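Salt-tolerant glutaminase (Micrococcus luteus, PDB 3AGD) probably hydrolyses L-glutamine to L-glutamate and ammonium, as a salt-tolerant member of the glutaminase family. Local coordinates at residues I62-A65 and S66-F69; L135-A138 and V139-M142; P108-A111 and M112-A115. All coordinates share one frame; numbering follows the deposited sequence.

Contact 1 of 3, residues I62-A65 and S66-F69; sequences IQSA and SKPF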
loop_
_atom_site.group_PDB
_atom_site.type_symbol
_atom_site.label_atom_id
_atom_site.label_comp_id
_atom_site.label_asym_id
_atom_site.label_seq_id
_atom_site.Cartn_x
_atom_site.Cartn_y
_atom_site.Cartn_z
ATOM N N ILE A 62 -23.378 12.173 5.208
ATOM C CA ILE A 62 -22.069 11.747 4.742
ATOM C C ILE A 62 -21.316 12.805 3.945
ATOM O O ILE A 62 -20.084 12.798 3.899
ATOM C CB ILE A 62 -22.211 10.449 3.899
ATOM C CG1 ILE A 62 -20.841 9.892 3.533
ATOM C CG2 ILE A 62 -23.014 10.731 2.644
ATOM C CD1 ILE A 62 -20.922 8.525 2.863
ATOM N N GLN A 63 -22.054 13.719 3.328
ATOM C CA GLN A 63 -21.443 14.778 2.530
ATOM C C GLN A 63 -20.395 14.225 1.553
ATOM O O GLN A 63 -20.640 13.213 0.892
ATOM C CB GLN A 63 -20.826 15.836 3.451
ATOM C CG GLN A 63 -21.848 16.607 4.312
ATOM C CD GLN A 63 -22.915 17.309 3.482
ATOM O OE1 GLN A 63 -22.628 17.841 2.410
ATOM N NE2 GLN A 63 -24.149 17.324 3.982
ATOM N N SER A 64 -19.232 14.873 1.467
ATOM C CA SER A 64 -18.179 14.449 0.539
ATOM C C SER A 64 -17.649 13.025 0.686
ATOM O O SER A 64 -17.021 12.502 -0.242
ATOM C CB SER A 64 -17.003 15.425 0.583
ATOM O OG SER A 64 -17.323 16.623 -0.103
ATOM N N ALA A 65 -17.885 12.396 1.832
ATOM C CA ALA A 65 -17.424 11.023 2.017
ATOM C C ALA A 65 -18.274 10.091 1.154
ATOM O O ALA A 65 -18.099 8.874 1.168
ATOM C CB ALA A 65 -17.505 10.619 3.482
ATOM N N SER A 66 -19.192 10.677 0.397
ATOM C CA SER A 66 -20.056 9.918 -0.499
ATOM C C SER A 66 -19.342 9.745 -1.834
ATOM O O SER A 66 -19.590 8.794 -2.573
ATOM C CB SER A 66 -21.352 10.681 -0.754
ATOM O OG SER A 66 -21.103 11.822 -1.563
ATOM N N LYS A 67 -18.452 10.683 -2.132
ATOM C CA LYS A 67 -17.720 10.699 -3.393
ATOM C C LYS A 67 -17.031 9.406 -3.828
ATOM O O LYS A 67 -17.154 8.997 -4.981
ATOM C CB LYS A 67 -16.731 11.865 -3.377
ATOM C CG LYS A 67 -17.434 13.222 -3.337
ATOM C CD LYS A 67 -16.450 14.364 -3.179
ATOM C CE LYS A 67 -17.160 15.710 -3.228
ATOM N NZ LYS A 67 -16.202 16.825 -3.026
ATOM N N PRO A 68 -16.296 8.743 -2.924
ATOM C CA PRO A 68 -15.653 7.508 -3.378
ATOM C C PRO A 68 -16.635 6.417 -3.774
ATOM O O PRO A 68 -16.347 5.596 -4.648
ATOM C CB PRO A 68 -14.773 7.111 -2.190
ATOM C CG PRO A 68 -15.410 7.789 -1.025
ATOM C CD PRO A 68 -15.844 9.111 -1.572
ATOM N N PHE A 69 -17.808 6.424 -3.154
ATOM C CA PHE A 69 -18.810 5.404 -3.440
ATOM C C PHE A 69 -19.576 5.615 -4.742
ATOM O O PHE A 69 -19.825 4.658 -5.475
ATOM C CB PHE A 69 -19.744 5.280 -2.236
ATOM C CG PHE A 69 -19.006 5.011 -0.955
ATOM C CD1 PHE A 69 -18.985 5.955 0.071
ATOM C CD2 PHE A 69 -18.249 3.851 -0.810
ATOM C CE1 PHE A 69 -18.220 5.750 1.217
ATOM C CE2 PHE A 69 -17.478 3.635 0.334
ATOM C CZ PHE A 69 -17.461 4.587 1.351
#

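Contact 2 of 3, residues L135-A138 and V139-M142; sequences LDRA and VEIM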
loop_
_atom_site.group_PDB
_atom_site.type_symbol
_atom_site.label_atom_id
_atom_site.label_comp_id
_atom_site.label_asym_id
_atom_site.label_seq_id
_atom_site.Cartn_x
_atom_site.Cartn_y
_atom_site.Cartn_z
ATOM N N LEU A 135 -30.230 9.217 -8.580
ATOM C CA LEU A 135 -30.223 9.386 -7.130
ATOM C C LEU A 135 -30.386 8.012 -6.490
ATOM O O LEU A 135 -29.656 7.667 -5.562
ATOM C CB LEU A 135 -31.361 10.303 -6.668
ATOM C CG LEU A 135 -31.076 11.155 -5.423
ATOM C CD1 LEU A 135 -32.386 11.670 -4.859
ATOM C CD2 LEU A 135 -30.335 10.349 -4.368
ATOM N N ASP A 136 -31.341 7.225 -6.985
ATOM C CA ASP A 136 -31.551 5.887 -6.442
ATOM C C ASP A 136 -30.250 5.091 -6.499
ATOM O O ASP A 136 -29.919 4.370 -5.567
ATOM C CB ASP A 136 -32.636 5.124 -7.221
ATOM C CG ASP A 136 -34.044 5.642 -6.943
ATOM O OD1 ASP A 136 -34.253 6.307 -5.905
ATOM O OD2 ASP A 136 -34.950 5.366 -7.762
ATOM N N ARG A 137 -29.510 5.227 -7.594
ATOM C CA ARG A 137 -28.252 4.501 -7.750
ATOM C C ARG A 137 -27.211 4.937 -6.711
ATOM O O ARG A 137 -26.499 4.105 -6.144
ATOM C CB ARG A 137 -27.705 4.700 -9.168
ATOM C CG ARG A 137 -26.384 3.973 -9.449
ATOM C CD ARG A 137 -26.480 2.488 -9.144
ATOM N NE ARG A 137 -25.282 1.770 -9.566
ATOM C CZ ARG A 137 -24.770 0.729 -8.919
ATOM N NH1 ARG A 137 -23.679 0.131 -9.377
ATOM N NH2 ARG A 137 -25.337 0.296 -7.802
ATOM N N ALA A 138 -27.125 6.239 -6.456
ATOM C CA ALA A 138 -26.173 6.748 -5.474
ATOM C C ALA A 138 -26.540 6.216 -4.086
ATOM O O ALA A 138 -25.688 5.731 -3.344
ATOM C CB ALA A 138 -26.179 8.279 -5.477
ATOM N N VAL A 139 -27.819 6.301 -3.741
ATOM C CA VAL A 139 -28.280 5.826 -2.446
ATOM C C VAL A 139 -28.056 4.323 -2.329
ATOM O O VAL A 139 -27.682 3.825 -1.269
ATOM C CB VAL A 139 -29.778 6.139 -2.243
ATOM C CG1 VAL A 139 -30.294 5.459 -0.975
ATOM C CG2 VAL A 139 -29.979 7.646 -2.144
ATOM N N GLU A 140 -28.275 3.606 -3.428
ATOM C CA GLU A 140 -28.110 2.160 -3.445
ATOM C C GLU A 140 -26.673 1.698 -3.215
ATOM O O GLU A 140 -26.421 0.842 -2.364
ATOM C CB GLU A 140 -28.602 1.577 -4.773
ATOM C CG GLU A 140 -28.336 0.084 -4.895
ATOM C CD GLU A 140 -28.535 -0.448 -6.305
ATOM O OE1 GLU A 140 -28.057 0.197 -7.263
ATOM O OE2 GLU A 140 -29.156 -1.522 -6.451
ATOM N N ILE A 141 -25.728 2.251 -3.968
ATOM C CA ILE A 141 -24.341 1.825 -3.814
ATOM C C ILE A 141 -23.869 1.994 -2.372
ATOM O O ILE A 141 -23.215 1.110 -1.821
ATOM C CB ILE A 141 -23.395 2.589 -4.774
ATOM C CG1 ILE A 141 -22.003 1.943 -4.745
ATOM C CG2 ILE A 141 -23.315 4.060 -4.385
ATOM C CD1 ILE A 141 -21.981 0.472 -5.178
ATOM N N MET A 142 -24.216 3.117 -1.751
ATOM C CA MET A 142 -23.813 3.347 -0.372
ATOM C C MET A 142 -24.534 2.376 0.559
ATOM O O MET A 142 -23.959 1.900 1.544
ATOM C CB MET A 142 -24.099 4.794 0.039
ATOM C CG MET A 142 -23.236 5.807 -0.697
ATOM S SD MET A 142 -23.357 7.501 -0.077
ATOM C CE MET A 142 -24.650 8.153 -1.137
#

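Contact 3 of 3, residues P108-A111 and M112-A115; sequences PDNA and MINA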
loop_
_atom_site.group_PDB
_atom_site.type_symbol
_atom_site.label_atom_id
_atom_site.label_comp_id
_atom_site.label_asym_id
_atom_site.label_seq_id
_atom_site.Cartn_x
_atom_site.Cartn_y
_atom_site.Cartn_z
ATOM N N PRO A 108 -12.809 17.505 -15.265
ATOM C CA PRO A 108 -12.334 18.018 -13.977
ATOM C C PRO A 108 -11.182 17.119 -13.514
ATOM O O PRO A 108 -11.080 15.972 -13.953
ATOM C CB PRO A 108 -13.575 17.922 -13.086
ATOM C CG PRO A 108 -14.357 16.794 -13.695
ATOM C CD PRO A 108 -14.209 17.059 -15.173
ATOM N N ASP A 109 -10.328 17.628 -12.631
ATOM C CA ASP A 109 -9.168 16.869 -12.167
ATOM C C ASP A 109 -9.383 15.481 -11.559
ATOM O O ASP A 109 -8.649 14.548 -11.891
ATOM C CB ASP A 109 -8.331 17.726 -11.215
ATOM C CG ASP A 109 -7.525 18.789 -11.951
ATOM O OD1 ASP A 109 -7.366 18.661 -13.185
ATOM O OD2 ASP A 109 -7.041 19.739 -11.301
ATOM N N ASN A 110 -10.353 15.326 -10.665
ATOM C CA ASN A 110 -10.588 14.009 -10.075
ATOM C C ASN A 110 -11.947 13.903 -9.390
ATOM O O ASN A 110 -12.641 14.902 -9.216
ATOM C CB ASN A 110 -9.475 13.651 -9.081
ATOM C CG ASN A 110 -9.397 14.621 -7.925
ATOM O OD1 ASN A 110 -8.530 15.493 -7.885
ATOM N ND2 ASN A 110 -10.315 14.483 -6.978
ATOM N N ALA A 111 -12.307 12.684 -8.996
ATOM C CA ALA A 111 -13.595 12.401 -8.363
ATOM C C ALA A 111 -13.788 12.902 -6.934
ATOM O O ALA A 111 -14.918 12.914 -6.441
ATOM C CB ALA A 111 -13.872 10.886 -8.417
ATOM N N MET A 112 -12.705 13.308 -6.276
ATOM C CA MET A 112 -12.767 13.791 -4.895
ATOM C C MET A 112 -13.183 15.254 -4.755
ATOM O O MET A 112 -13.684 15.664 -3.707
ATOM C CB MET A 112 -11.417 13.580 -4.203
ATOM C CG MET A 112 -11.011 12.117 -4.068
ATOM S SD MET A 112 -12.219 11.126 -3.149
ATOM C CE MET A 112 -13.049 10.262 -4.468
ATOM N N ILE A 113 -12.967 16.042 -5.802
ATOM C CA ILE A 113 -13.344 17.450 -5.778
ATOM C C ILE A 113 -14.764 17.569 -6.326
ATOM O O ILE A 113 -15.200 16.742 -7.134
ATOM C CB ILE A 113 -12.395 18.316 -6.641
ATOM C CG1 ILE A 113 -12.468 17.878 -8.105
ATOM C CG2 ILE A 113 -10.966 18.189 -6.129
ATOM C CD1 ILE A 113 -11.661 18.748 -9.053
ATOM N N ASN A 114 -15.478 18.596 -5.886
ATOM C CA ASN A 114 -16.855 18.814 -6.309
ATOM C C ASN A 114 -17.075 18.673 -7.809
ATOM O O ASN A 114 -17.906 17.880 -8.241
ATOM C CB ASN A 114 -17.325 20.190 -5.833
ATOM C CG ASN A 114 -17.537 20.237 -4.333
ATOM O OD1 ASN A 114 -16.989 19.415 -3.592
ATOM N ND2 ASN A 114 -18.327 21.202 -3.873
ATOM N N ALA A 115 -16.326 19.433 -8.600
ATOM C CA ALA A 115 -16.456 19.389 -10.056
ATOM C C ALA A 115 -16.399 17.957 -10.589
ATOM O O ALA A 115 -17.180 17.576 -11.460
ATOM C CB ALA A 115 -15.364 20.237 -10.702
#

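Contact 1 of 3, residues I62-A65 and S66-F69
K67 runs back beside S64, three residues earlier in the turn that leads into helix 67-78, and brings its NZ to 3.1 Å from the OG of S64. With CG anti to the carbonyl carbon (chi1 -65°) and every later torsion extended, the lysine passes alongside the serine, its CE 3.8 Å from the CB of S64. The backbone ties the same two residues together: the N of K67 donates to the O of S64 at 3.0 Å, from above the carbonyl plane, in a tight turn of 3-10 type. One step earlier, the OG of S66 donates to the O of Q63 at 2.9 Å. Serine suits position 66 because its short hydroxyl folds back onto its own chain, and Q194 is a second hydrogen-bonding partner of that OG. On the apolar flank the CD1 of I62 lies 4.2 Å from the CE1 of F69, while P68 CG lies over one face of the ring, offset toward its rim. M142, M207 and L204 extend this greasy side.

Further out, N114 OD1 and the M112 carbonyl accept hydrogen bonds from K67 NZ, and Y191 touches both S64 and K67. S64 binds L-glutamate in another structure of this protein. The spacing of serine and lysine at a helix start is consistent with an SxxK motif, as in serine beta-lactamases, where the serine is the nucleophile and the lysine assists it. A buried amine held by the N114 and M112 oxygens close to the serine hydroxyl would be in keeping with that chemistry.

Contact 2 of 3, residues L135-A138 and V139-M142
Helix 131-146 of the glutaminase domain has an exposed and a buried side along residues 135-142, and this contact is two of its turns, joined by i to i+4 backbone hydrogen bonds and by side chains spaced three or four residues apart. At the border between the buried and open faces an i to i+3 salt bridge forms: R137 NH2 donates to E140 OE1 at 2.8 Å, with a bent N-H...O angle. The guanidinium and carboxylate planes stand 78° apart, and the nitrogen approaches OE1 from above the carboxylate plane, so the pair meets obliquely and not as a flat, two-pronged bridge. R137 reaches this position with CG anti to its backbone N and a bend at the next torsion (chi2 55°), which turns the guanidinium along the helix; the CB of I141 lies over one of its faces. The long arginine suits a boundary site, because its NE forms a second salt bridge with D77 at the end of helix 67-78 while its side chain touches A73 and V76. E140, exposed, keeps an extended chain beyond CG, as a solvent-facing acid can.

Nearer the opposite side of the helix from the salt bridge, L135 and V139 form an apolar pair one turn apart, CD2 to CG2 at 3.5 Å. The buried face consists of A138, I141 and M142. A138, with only a methyl, lets T70 of helix 67-78 come close, and I141 packs on A73 of the same helix. The flexible thioether of M142 bends back at its last torsion (chi3 -93°), which places its CE 3.4 Å from the carbonyl O of A138.

Contact 3 of 3, residues P108-A111 and M112-A115
I113 folds its side chain back under the preceding turn, where it overlaps N110: its CG1 lies 3.2 Å from the backbone O of N110, and the two side chains cross at about a right angle. CG1 sits between the backbone N and the carbonyl carbon (chi1 62°), and the rest of the chain extends from there to bring CD1 within 4.1 Å of the CB of D109. A branched residue fits here, since its longer arm runs along the bend to D109. I113 is also the N-cap residue of helix 114-123; an isoleucine side chain cannot accept a capping hydrogen bond, and E94 OE1 accepts one from the backbone N of N114, the first helix residue.

At the other end of the loop P108 closes the bend against the first turn of the helix, its CB 3.8 Å from the CB of A115. The proline ring and the small methyl are compact groups that pack in ordinary contact. M112, bent at chi2 and chi3, turns its CE back to 4.1 Å from the CB of A111.

N114, which binds L-glutamate in another structure of this protein, is hydrogen-bonded through its amide to N167. The loop is wedged among helices: P108 against L174 of helix 165-176, M112 against V236 and S240 of helix 227-240, and A111 against V120 of helix 114-123.

Overall arrangement
Contacts 1 and 3 are largely buried and meet at the glutamate-binding region. Contact 2 is only partly buried, with D136 and E140 exposed. Its inner face nonetheless packs on contact 1, M142 against S66, F69 and I62. Contact 1 touches both of the others, while contacts 2 and 3 stay about 12 Å apart at their nearest atoms. Contacts 1 and 3 each lead from a loop into a helix, 67-78 and 114-123, whereas contact 2 lies wholly within helix 131-146. The chemistry follows: contact 1 relies on turn hydrogen bonds plus apolar packing, contact 3 on van der Waals packing, and contact 2 on regular helix bonds and a salt bridge.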